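Local coordinates for protein endoglucanase CEL5A (Eubacterium cellulosolvens, PDB 4AFM) that probably binds plant cell-wall beta-glucans, xyloglucan among them, through a non-catalytic carbohydrate binding module of a family 5 endoglucanase, at residues S76-V81 with V86-Q91; K94-G97 with D103-Y106. All coordinates share one frame; numbering follows the deposited sequence.

Interactions 1 and 2 follow one another along the chain: the hairpin contact of 76-81 with 86-91 closes before that of 94-97 with 103-106 opens. Their centres lie about 15 Å apart, and helix 89-96 serves both, its first turn belonging to interaction 1 and its last to interaction 2. Interaction 1 pairs the chain that leaves strand 71-75 of the four-stranded sheet and becomes strand 79-81 with strand 84-88 of the larger antiparallel sheet and the start of the helix. Interaction 2 ties the far end of the helix to the loop that leads into strand 106-111 of the four-stranded sheet. The helix thus bridges the two sheets of this all-beta carbohydrate binding module.

Interaction 1: residues S76-V81 with V86-Q91; sequences SPYYVV and VFTKEQ
The ring of Y79 lies over V86, whose CB sits against one face, 4.0 Å from the ring centroid and 19° off the normal, a CH-pi contact; V81 CG1 lies at the ring's edge. With chi1 at 62°, CG of Y79 is tucked between its own N and carbonyl carbon, which folds the ring back along V86 so that both side chains point the same way. The ring of F87 is approached obliquely by the chain at S76 and P77, its CE2 3.5 Å from P77 N, while P77 CG packs beside its CZ. T88 CG2 comes obliquely to the Y78 ring, 3.5 Å from CD2. The backbone carrying these groups forms a classic beta bulge in the hairpin of strands 79-81 and 84-88: Y78 and Y79 both face V86, whose carbonyl O accepts weak bonds from both their N atoms. V86 N in return donates to Y79 O at 2.9 Å with a straight 164° N-H geometry. Where strand 84-88 turns into helix 89-96, T88 and Q91 form a capping box. Q91 N donates to T88 OG1, and T88 N donates at 3.0 Å to Q91 OE1, in the carbonyl plane of the amide. The same amide reaches across to the other segment, NE2 giving a weak bond to S76 O at 2.8 Å. Q91 therefore uses both ends of its amide, OE1 on the helix start and NE2 on the chain entering the hairpin. These bonds, the one to S76 being the weaker, restrain the amide's rotation and link the helix's first turn to that chain.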
ATOM      1  N   SER A  76     -16.032  13.691   0.766  1.00 10.05           N
ATOM      2  CA  SER A  76     -15.530  14.412   1.961  0.89 10.20           C
ATOM      3  C   SER A  76     -15.727  13.505   3.156  1.00  9.12           C
ATOM      4  O   SER A  76     -16.480  12.616   3.146  1.00  9.73           O
ATOM      5  CB  SER A  76     -16.272  15.769   2.093  0.89 14.31           C
ATOM      6  OG  SER A  76     -17.559  15.375   2.121  0.89 22.87           O
ATOM      7  N   PRO A  77     -15.030  13.841   4.280  1.00  8.33           N
ATOM      8  CA  PRO A  77     -15.222  13.004   5.486  1.00  8.03           C
ATOM      9  C   PRO A  77     -16.670  12.914   5.918  1.00  7.94           C
ATOM     10  O   PRO A  77     -17.386  13.917   5.840  1.00  8.97           O
ATOM     11  CB  PRO A  77     -14.392  13.820   6.509  1.00  8.94           C
ATOM     12  CG  PRO A  77     -13.301  14.509   5.677  1.00  8.11           C
ATOM     13  CD  PRO A  77     -14.023  14.875   4.431  1.00  8.99           C
ATOM     14  N   TYR A  78     -17.061  11.771   6.385  1.00  7.38           N
ATOM     15  CA  TYR A  78     -18.345  11.689   7.072  1.00  8.32           C
ATOM     16  C   TYR A  78     -18.318  12.699   8.196  1.00  8.09           C
ATOM     17  O   TYR A  78     -19.340  13.454   8.391  1.00  9.11           O
ATOM     18  CB  TYR A  78     -18.549  10.289   7.547  1.00 10.66           C
ATOM     19  CG  TYR A  78     -19.891  10.032   8.199  1.00 13.36           C
ATOM     20  CD1 TYR A  78     -21.058  10.576   7.745  1.00 19.88           C
ATOM     21  CD2 TYR A  78     -19.916   9.343   9.388  1.00 15.67           C
ATOM     22  CE1 TYR A  78     -22.316  10.325   8.473  1.00 22.55           C
ATOM     23  CE2 TYR A  78     -21.125   9.000  10.057  1.00 20.64           C
ATOM     24  CZ  TYR A  78     -22.236   9.536   9.595  1.00 20.63           C
ATOM     25  OH  TYR A  78     -23.447   9.244  10.307  1.00 31.73           O
ATOM     26  N   TYR A  79     -17.256  12.789   8.972  1.00  6.87           N
ATOM     27  CA  TYR A  79     -16.997  13.888   9.871  1.00  6.99           C
ATOM     28  C   TYR A  79     -15.527  13.915  10.144  1.00  6.61           C
ATOM     29  O   TYR A  79     -14.790  12.920   9.925  1.00  6.88           O
ATOM     30  CB  TYR A  79     -17.833  13.765  11.189  1.00  8.11           C
ATOM     31  CG  TYR A  79     -17.490  12.525  11.962  1.00  8.21           C
ATOM     32  CD1 TYR A  79     -18.159  11.316  11.681  1.00  9.70           C
ATOM     33  CD2 TYR A  79     -16.520  12.527  12.942  1.00  8.91           C
ATOM     34  CE1 TYR A  79     -17.795  10.162  12.406  1.00 10.62           C
ATOM     35  CE2 TYR A  79     -16.204  11.366  13.681  1.00 10.43           C
ATOM     36  CZ  TYR A  79     -16.893  10.226  13.364  1.00 10.68           C
ATOM     37  OH  TYR A  79     -16.516   9.026  14.071  1.00 14.87           O
ATOM     38  N   VAL A  80     -15.098  15.048  10.655  1.00  6.24           N
ATOM     39  CA  VAL A  80     -13.760  15.221  11.238  0.69  6.67           C
ATOM     40  C   VAL A  80     -13.905  15.467  12.714  1.00  6.61           C
ATOM     41  O   VAL A  80     -14.886  16.124  13.181  1.00  6.74           O
ATOM     42  CB  VAL A  80     -12.921  16.257  10.522  0.69  6.96           C
ATOM     43  CG1 VAL A  80     -12.842  15.934   8.985  0.69  7.34           C
ATOM     44  CG2 VAL A  80     -13.341  17.642  10.697  0.69  7.69           C
ATOM     45  N   VAL A  81     -12.958  15.020  13.489  1.00  7.43           N
ATOM     46  CA  VAL A  81     -12.870  15.273  14.943  1.00  8.34           C
ATOM     47  C   VAL A  81     -11.427  15.385  15.254  1.00  9.05           C
ATOM     48  O   VAL A  81     -10.621  14.557  14.748  1.00  9.03           O
ATOM     49  CB  VAL A  81     -13.578  14.232  15.755  1.00  8.33           C
ATOM     50  CG1 VAL A  81     -13.033  12.821  15.537  1.00 11.02           C
ATOM     51  CG2 VAL A  81     -13.502  14.562  17.249  1.00  9.26           C
ATOM     52  N   VAL A  86     -12.989  10.771   9.291  1.00  6.39           N
ATOM     53  CA  VAL A  86     -13.617   9.441   9.289  1.00  6.71           C
ATOM     54  C   VAL A  86     -14.413   9.307   8.063  1.00  7.02           C
ATOM     55  O   VAL A  86     -15.281  10.189   7.749  1.00  7.17           O
ATOM     56  CB  VAL A  86     -14.457   9.260  10.554  1.00  7.82           C
ATOM     57  CG1 VAL A  86     -15.164   7.917  10.496  1.00  8.82           C
ATOM     58  CG2 VAL A  86     -13.631   9.449  11.810  1.00  9.21           C
ATOM     59  N   PHE A  87     -14.245   8.209   7.298  1.00  6.96           N
ATOM     60  CA  PHE A  87     -15.019   7.894   6.106  1.00  7.01           C
ATOM     61  C   PHE A  87     -15.697   6.543   6.364  1.00  7.79           C
ATOM     62  O   PHE A  87     -15.053   5.658   6.922  1.00  9.83           O
ATOM     63  CB  PHE A  87     -14.132   7.778   4.867  1.00  7.83           C
ATOM     64  CG  PHE A  87     -13.327   9.010   4.576  1.00  6.58           C
ATOM     65  CD1 PHE A  87     -12.061   9.187   5.117  1.00  6.76           C
ATOM     66  CD2 PHE A  87     -13.822  10.023   3.725  1.00  6.81           C
ATOM     67  CE1 PHE A  87     -11.307  10.265   4.834  1.00  7.17           C
ATOM     68  CE2 PHE A  87     -13.048  11.129   3.445  1.00  6.72           C
ATOM     69  CZ  PHE A  87     -11.790  11.249   3.982  1.00  7.03           C
ATOM     70  N   THR A  88     -16.945   6.388   6.070  1.00  7.68           N
ATOM     71  CA  THR A  88     -17.600   5.089   6.316  1.00  8.31           C
ATOM     72  C   THR A  88     -17.948   4.372   5.062  1.00  8.51           C
ATOM     73  O   THR A  88     -18.171   4.972   3.993  1.00  8.40           O
ATOM     74  CB  THR A  88     -18.900   5.270   7.073  1.00 10.13           C
ATOM     75  OG1 THR A  88     -19.900   5.884   6.251  1.00 12.83           O
ATOM     76  CG2 THR A  88     -18.704   6.176   8.358  1.00 11.59           C
ATOM     77  N   LYS A  89     -18.049   3.030   5.174  1.00  7.75           N
ATOM     78  CA  LYS A  89     -18.396   2.284   4.015  1.00  8.50           C
ATOM     79  C   LYS A  89     -19.773   2.709   3.466  1.00  9.34           C
ATOM     80  O   LYS A  89     -19.993   2.777   2.243  1.00  8.70           O
ATOM     81  CB  LYS A  89     -18.446   0.765   4.317  1.00  8.45           C
ATOM     82  CG  LYS A  89     -18.861  -0.035   3.135  1.00  9.27           C
ATOM     83  CD  LYS A  89     -18.804  -1.535   3.468  1.00  9.47           C
ATOM     84  CE  LYS A  89     -19.091  -2.338   2.281  1.00 10.45           C
ATOM     85  NZ  LYS A  89     -18.955  -3.822   2.590  1.00 10.92           N
ATOM     86  N   GLU A  90     -20.729   2.967   4.350  1.00  9.89           N
ATOM     87  CA  GLU A  90     -22.040   3.250   3.761  0.69 11.61           C
ATOM     88  C   GLU A  90     -21.934   4.649   3.022  1.00 10.91           C
ATOM     89  O   GLU A  90     -22.600   4.774   1.949  1.00 10.87           O
ATOM     90  CB  GLU A  90     -23.023   3.258   4.909  0.69 15.36           C
ATOM     91  CG  GLU A  90     -23.314   1.929   5.661  0.69 26.44           C
ATOM     92  CD  GLU A  90     -23.183   0.550   4.912  0.69 33.71           C
ATOM     93  OE1 GLU A  90     -24.090   0.233   4.106  0.69 43.33           O
ATOM     94  OE2 GLU A  90     -22.236  -0.298   5.199  0.69 34.12           O
ATOM     95  N   GLN A  91     -21.195   5.614   3.494  1.00  9.71           N
ATOM     96  CA  GLN A  91     -21.037   6.847   2.739  1.00 10.48           C
ATOM     97  C   GLN A  91     -20.353   6.610   1.402  1.00  9.87           C
ATOM     98  O   GLN A  91     -20.689   7.110   0.339  1.00 10.28           O
ATOM     99  CB  GLN A  91     -20.282   7.697   3.699  1.00 13.41           C
ATOM    100  CG  GLN A  91     -19.740   8.869   3.089  1.00 13.80           C
ATOM    101  CD  GLN A  91     -18.580   9.488   3.879  1.00 11.09           C
ATOM    102  OE1 GLN A  91     -17.714   8.896   4.581  1.00 11.29           O
ATOM    103  NE2 GLN A  91     -18.516  10.776   3.686  1.00 11.62           N
TER

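Interaction 2: residues K94-G97 with D103-Y106; sequences KAYG and DLDY
Y96 OH donates a 2.8 Å hydrogen bond to D103 OD1, joining the last turn of helix 89-96 to the loop before strand 106-111 in the beta-sandwich-like module. OD1 lies at the edge of the tyrosine ring, near its plane. The hydroxyl meets the carboxylate from above, 55° out of the carboxylate plane, and the ring and carboxylate planes stand 74° apart. D103 brings OD1 there by folding its side chain back over its own backbone, chi1 52°. Its other oxygen, OD2, forms a salt bridge with R62 of strand 56-62, so the two oxygens of one carboxylate serve the helix and the sheet separately. The arginine would be expected to favour the charged form of D103 and thereby strengthen OD1 as an acceptor. An apolar contact accompanies the hydrogen bond: the Y96 ring and the L104 side chain cross at a slant, with the CD1 branch of L104 lying 3.7 Å from Y96 CE1. Y96 extends toward the loop with CG anti to the backbone N, which carries the hydroxyl beyond the helix surface to the chain at D103 and L104. F60 of strand 56-62 touches both Y96 and L104, and the ring of F101 meets that of Y96. The phenol thus combines a buried apolar ring with a polar end held by an aspartate. The hydroxyl also lies against the loop backbone, Y96 OH being 3.3 Å from L104 CA.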
ATOM      1  N   LYS A  94     -22.661   4.965  -1.108  1.00  9.48           N
ATOM      2  CA  LYS A  94     -23.645   5.893  -1.700  0.79 10.27           C
ATOM      3  C   LYS A  94     -22.969   6.681  -2.822  1.00  9.95           C
ATOM      4  O   LYS A  94     -23.550   6.871  -3.919  1.00 10.50           O
ATOM      5  CB  LYS A  94     -24.131   6.822  -0.653  0.79 13.07           C
ATOM      6  CG  LYS A  94     -25.080   7.851  -1.256  0.79 17.46           C
ATOM      7  CD  LYS A  94     -25.540   8.795  -0.131  0.79 26.61           C
ATOM      8  CE  LYS A  94     -26.566   9.805  -0.679  0.79 33.06           C
ATOM      9  NZ  LYS A  94     -27.158  10.529   0.498  0.79 42.46           N
ATOM     10  N   ALA A  95     -21.739   7.126  -2.617  1.00  8.28           N
ATOM     11  CA  ALA A  95     -21.010   7.873  -3.666  1.00  8.32           C
ATOM     12  C   ALA A  95     -20.620   6.991  -4.808  1.00  8.63           C
ATOM     13  O   ALA A  95     -20.615   7.402  -5.978  1.00  9.50           O
ATOM     14  CB  ALA A  95     -19.809   8.564  -3.082  1.00  9.04           C
ATOM     15  N   TYR A  96     -20.278   5.724  -4.557  1.00  8.21           N
ATOM     16  CA  TYR A  96     -19.880   4.782  -5.579  1.00  8.68           C
ATOM     17  C   TYR A  96     -21.052   4.280  -6.373  1.00  9.70           C
ATOM     18  O   TYR A  96     -20.887   3.781  -7.483  1.00 10.07           O
ATOM     19  CB  TYR A  96     -19.079   3.635  -4.906  1.00  8.47           C
ATOM     20  CG  TYR A  96     -18.339   2.734  -5.877  1.00  7.46           C
ATOM     21  CD1 TYR A  96     -17.180   3.212  -6.559  1.00  7.53           C
ATOM     22  CD2 TYR A  96     -18.706   1.446  -6.085  1.00  8.22           C
ATOM     23  CE1 TYR A  96     -16.492   2.420  -7.447  1.00  7.87           C
ATOM     24  CE2 TYR A  96     -18.003   0.634  -6.955  1.00  7.61           C
ATOM     25  CZ  TYR A  96     -16.891   1.134  -7.621  1.00  7.60           C
ATOM     26  OH  TYR A  96     -16.169   0.347  -8.472  1.00  8.68           O
ATOM     27  N   GLY A  97     -22.313   4.407  -5.848  1.00 10.13           N
ATOM     28  CA  GLY A  97     -23.493   3.948  -6.537  1.00 11.30           C
ATOM     29  C   GLY A  97     -23.876   2.610  -6.088  1.00 12.28           C
ATOM     30  O   GLY A  97     -24.964   2.157  -6.585  1.00 15.50           O
ATOM     31  N   ASP A 103     -15.754  -4.349  -9.006  1.00  8.13           N
ATOM     32  CA  ASP A 103     -15.138  -3.690 -10.187  1.00  8.88           C
ATOM     33  C   ASP A 103     -14.352  -2.470  -9.723  1.00  7.51           C
ATOM     34  O   ASP A 103     -14.031  -1.612 -10.598  1.00  8.98           O
ATOM     35  CB  ASP A 103     -16.258  -3.264 -11.198  1.00 10.32           C
ATOM     36  CG  ASP A 103     -17.379  -2.432 -10.465  1.00 11.75           C
ATOM     37  OD1 ASP A 103     -17.299  -2.033  -9.272  1.00 11.15           O
ATOM     38  OD2 ASP A 103     -18.453  -2.234 -11.188  1.00 12.41           O
ATOM     39  N   LEU A 104     -13.963  -2.355  -8.486  1.00  6.58           N
ATOM     40  CA  LEU A 104     -13.249  -1.177  -7.985  1.00  6.97           C
ATOM     41  C   LEU A 104     -11.835  -1.101  -8.475  1.00  6.66           C
ATOM     42  O   LEU A 104     -11.027  -2.050  -8.202  1.00  8.69           O
ATOM     43  CB  LEU A 104     -13.312  -1.211  -6.473  1.00  6.99           C
ATOM     44  CG  LEU A 104     -12.599  -0.040  -5.769  1.00  6.28           C
ATOM     45  CD1 LEU A 104     -13.240   1.311  -6.090  1.00  6.69           C
ATOM     46  CD2 LEU A 104     -12.564  -0.293  -4.263  1.00  7.44           C
ATOM     47  N   ASP A 105     -11.437  -0.047  -9.151  1.00  5.96           N
ATOM     48  CA  ASP A 105     -10.056   0.057  -9.706  1.00  6.25           C
ATOM     49  C   ASP A 105      -9.124   0.839  -8.843  1.00  5.83           C
ATOM     50  O   ASP A 105      -7.877   0.638  -8.996  1.00  7.03           O
ATOM     51  CB  ASP A 105     -10.135   0.689 -11.103  1.00  7.35           C
ATOM     52  CG  ASP A 105     -10.712  -0.128 -12.120  1.00  8.47           C
ATOM     53  OD1 ASP A 105     -10.210  -1.296 -12.268  1.00 12.27           O
ATOM     54  OD2 ASP A 105     -11.622   0.221 -12.882  1.00  9.00           O
ATOM     55  N   TYR A 106      -9.576   1.722  -7.973  1.00  5.35           N
ATOM     56  CA  TYR A 106      -8.670   2.684  -7.365  1.00  5.19           C
ATOM     57  C   TYR A 106      -9.244   3.192  -6.077  1.00  5.09           C
ATOM     58  O   TYR A 106     -10.473   3.554  -6.031  1.00  5.24           O
ATOM     59  CB  TYR A 106      -8.527   3.884  -8.366  1.00  5.76           C
ATOM     60  CG  TYR A 106      -7.674   5.011  -7.862  1.00  6.04           C
ATOM     61  CD1 TYR A 106      -6.282   4.900  -7.799  1.00  6.65           C
ATOM     62  CD2 TYR A 106      -8.257   6.209  -7.386  1.00  6.33           C
ATOM     63  CE1 TYR A 106      -5.501   5.944  -7.371  1.00  7.09           C
ATOM     64  CE2 TYR A 106      -7.452   7.236  -6.932  1.00  6.60           C
ATOM     65  CZ  TYR A 106      -6.099   7.096  -6.948  1.00  6.73           C
ATOM     66  OH  TYR A 106      -5.382   8.202  -6.475  1.00  7.67           O
TER